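Local coordinates for coronin (Toxoplasma gondii, PDB 4OZU), which probably binds actin filaments, the part described here being its N-terminal WD40 beta-propeller domain, at residues M374-E377 with E378-G382. Sequence-based numbering, arbitrary orientation.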
ATOM      1  N   MET A 374      12.929  -3.419 -14.944  1.00 20.60           N
ATOM      2  CA  MET A 374      13.628  -4.682 -15.153  1.00 20.28           C
ATOM      3  C   MET A 374      12.658  -5.821 -15.450  1.00 19.56           C
ATOM      4  O   MET A 374      11.564  -5.875 -14.889  1.00 22.59           O
ATOM      5  CB  MET A 374      14.450  -5.052 -13.918  1.00 21.65           C
ATOM      6  CG  MET A 374      15.573  -4.106 -13.608  1.00 20.36           C
ATOM      7  SD  MET A 374      16.384  -4.554 -12.064  1.00 23.55           S
ATOM      8  CE  MET A 374      15.246  -3.861 -10.876  1.00 22.35           C
ATOM      9  N   THR A 375      13.059  -6.711 -16.346  1.00 23.39           N
ATOM     10  CA  THR A 375      12.412  -8.011 -16.467  1.00 26.52           C
ATOM     11  C   THR A 375      12.851  -8.886 -15.295  1.00 25.71           C
ATOM     12  O   THR A 375      13.871  -8.609 -14.658  1.00 23.15           O
ATOM     13  CB  THR A 375      12.777  -8.712 -17.776  1.00 30.38           C
ATOM     14  OG1 THR A 375      14.174  -9.035 -17.764  1.00 29.14           O
ATOM     15  CG2 THR A 375      12.462  -7.817 -18.974  1.00 29.81           C
ATOM     16  N   ALA A 376      12.094  -9.940 -15.010  1.00 25.40           N
ATOM     17  CA  ALA A 376      12.470 -10.854 -13.937  1.00 30.19           C
ATOM     18  C   ALA A 376      13.860 -11.423 -14.204  1.00 23.15           C
ATOM     19  O   ALA A 376      14.679 -11.551 -13.295  1.00 22.89           O
ATOM     20  CB  ALA A 376      11.453 -11.971 -13.806  1.00 26.51           C
ATOM     21  N   GLU A 377      14.122 -11.755 -15.462  1.00 24.70           N
ATOM     22  CA  GLU A 377      15.387 -12.368 -15.840  1.00 24.27           C
ATOM     23  C   GLU A 377      16.547 -11.412 -15.568  1.00 28.29           C
ATOM     24  O   GLU A 377      17.592 -11.830 -15.074  1.00 23.08           O
ATOM     25  CB  GLU A 377      15.361 -12.785 -17.315  1.00 33.80           C
ATOM     26  CG  GLU A 377      14.423 -13.956 -17.630  1.00 86.95           C
ATOM     27  CD  GLU A 377      12.959 -13.667 -17.311  1.00111.44           C
ATOM     28  OE1 GLU A 377      12.482 -12.547 -17.615  1.00 62.42           O
ATOM     29  OE2 GLU A 377      12.289 -14.560 -16.744  1.00 86.67           O
ATOM     30  N   GLU A 378      16.358 -10.129 -15.876  1.00 26.15           N
ATOM     31  CA  GLU A 378      17.382  -9.117 -15.610  1.00 26.32           C
ATOM     32  C   GLU A 378      17.627  -8.976 -14.110  1.00 22.17           C
ATOM     33  O   GLU A 378      18.764  -8.873 -13.659  1.00 27.36           O
ATOM     34  CB  GLU A 378      16.971  -7.761 -16.199  1.00 22.31           C
ATOM     35  CG  GLU A 378      17.105  -7.671 -17.720  1.00 28.65           C
ATOM     36  CD  GLU A 378      16.432  -6.433 -18.294  1.00 46.87           C
ATOM     37  OE1 GLU A 378      15.700  -5.763 -17.547  1.00 27.33           O
ATOM     38  OE2 GLU A 378      16.623  -6.125 -19.487  1.00 34.10           O
ATOM     39  N   TRP A 379      16.545  -8.984 -13.345  1.00 20.96           N
ATOM     40  CA  TRP A 379      16.620  -8.842 -11.897  1.00 18.48           C
ATOM     41  C   TRP A 379      17.377 -10.016 -11.269  1.00 20.14           C
ATOM     42  O   TRP A 379      18.202  -9.827 -10.379  1.00 21.79           O
ATOM     43  CB  TRP A 379      15.210  -8.737 -11.334  1.00 18.88           C
ATOM     44  CG  TRP A 379      15.089  -8.397  -9.894  1.00 18.05           C
ATOM     45  CD1 TRP A 379      15.444  -7.220  -9.290  1.00 24.04           C
ATOM     46  CD2 TRP A 379      14.507  -9.212  -8.873  1.00 18.38           C
ATOM     47  NE1 TRP A 379      15.131  -7.264  -7.952  1.00 22.97           N
ATOM     48  CE2 TRP A 379      14.553  -8.477  -7.671  1.00 18.82           C
ATOM     49  CE3 TRP A 379      13.961 -10.498  -8.854  1.00 19.60           C
ATOM     50  CZ2 TRP A 379      14.079  -8.985  -6.467  1.00 20.07           C
ATOM     51  CZ3 TRP A 379      13.492 -11.003  -7.656  1.00 19.24           C
ATOM     52  CH2 TRP A 379      13.557 -10.252  -6.480  1.00 22.38           C
ATOM     53  N   PHE A 380      17.111 -11.227 -11.749  1.00 23.79           N
ATOM     54  CA  PHE A 380      17.783 -12.403 -11.204  1.00 23.29           C
ATOM     55  C   PHE A 380      19.267 -12.432 -11.568  1.00 25.16           C
ATOM     56  O   PHE A 380      20.051 -13.130 -10.932  1.00 29.72           O
ATOM     57  CB  PHE A 380      17.099 -13.682 -11.683  1.00 21.91           C
ATOM     58  CG  PHE A 380      15.823 -13.982 -10.954  1.00 21.20           C
ATOM     59  CD1 PHE A 380      15.826 -14.151  -9.579  1.00 30.23           C
ATOM     60  CD2 PHE A 380      14.626 -14.098 -11.636  1.00 26.66           C
ATOM     61  CE1 PHE A 380      14.656 -14.430  -8.899  1.00 26.66           C
ATOM     62  CE2 PHE A 380      13.450 -14.374 -10.959  1.00 27.49           C
ATOM     63  CZ  PHE A 380      13.463 -14.538  -9.594  1.00 26.12           C
ATOM     64  N   LYS A 381      19.649 -11.671 -12.585  1.00 26.28           N
ATOM     65  CA  LYS A 381      21.057 -11.549 -12.942  1.00 27.81           C
ATOM     66  C   LYS A 381      21.769 -10.569 -12.005  1.00 30.41           C
ATOM     67  O   LYS A 381      22.983 -10.398 -12.092  1.00 30.17           O
ATOM     68  CB  LYS A 381      21.207 -11.113 -14.403  1.00 30.61           C
ATOM     69  CG  LYS A 381      20.950 -12.240 -15.403  1.00 37.75           C
ATOM     70  CD  LYS A 381      21.069 -11.779 -16.851  1.00 36.50           C
ATOM     71  CE  LYS A 381      21.025 -12.958 -17.819  1.00 41.43           C
ATOM     72  NZ  LYS A 381      19.788 -13.777 -17.691  1.00 46.79           N
ATOM     73  N   GLY A 382      21.011  -9.932 -11.112  1.00 26.12           N
ATOM     74  CA  GLY A 382      21.578  -9.049 -10.105  1.00 34.14           C
ATOM     75  C   GLY A 382      21.475  -7.568 -10.428  1.00 30.91           C
ATOM     76  O   GLY A 382      22.092  -6.735  -9.760  1.00 34.22           O
TER
HETATM   77  O   HOH W   1      18.423 -14.507 -15.184  0.86 28.20           O
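T375 and E378 illustrate how a short helix is started by reciprocal bonds, a capping box. T375 OG1, placed between its own backbone N and carbonyl carbon (chi1 66°), accepts from E378 N at 3.1 Å. In return the extended E378 chain reaches back to the start of the helix, and E378 OE1 accepts from T375 N at 3.1 Å, met from above the carboxylate plane, 48° out of it.

Within the turn, W379 N bonds to T375 O (3.0 Å) and F380 N to A376 O (2.9 Å), while K381 N bonds only weakly to E377 O, which also accepts from a water that in turn accepts from K381 NZ. G382, with positive phi, belongs to a Schellman motif; G382 N bonding to W379 O is one of its bonds back into the last turn.

This single helical turn, 376-380, lies against the seven-bladed propeller, where W379 and F380 touch I145 of strand 145-150, the second strand of its four-stranded blade; F380 also packs edge-to-face against F166, and W379 makes a cation-pi contact with R202.

M374, bent at chi3 (-80°), brings CE to 3.7 Å from W379 CD1, and its sulfur lies at the edge of the indole five-membered ring in a Met-aromatic contact. More loosely, A376 CB approaches F380 CE2 at 4.2 Å.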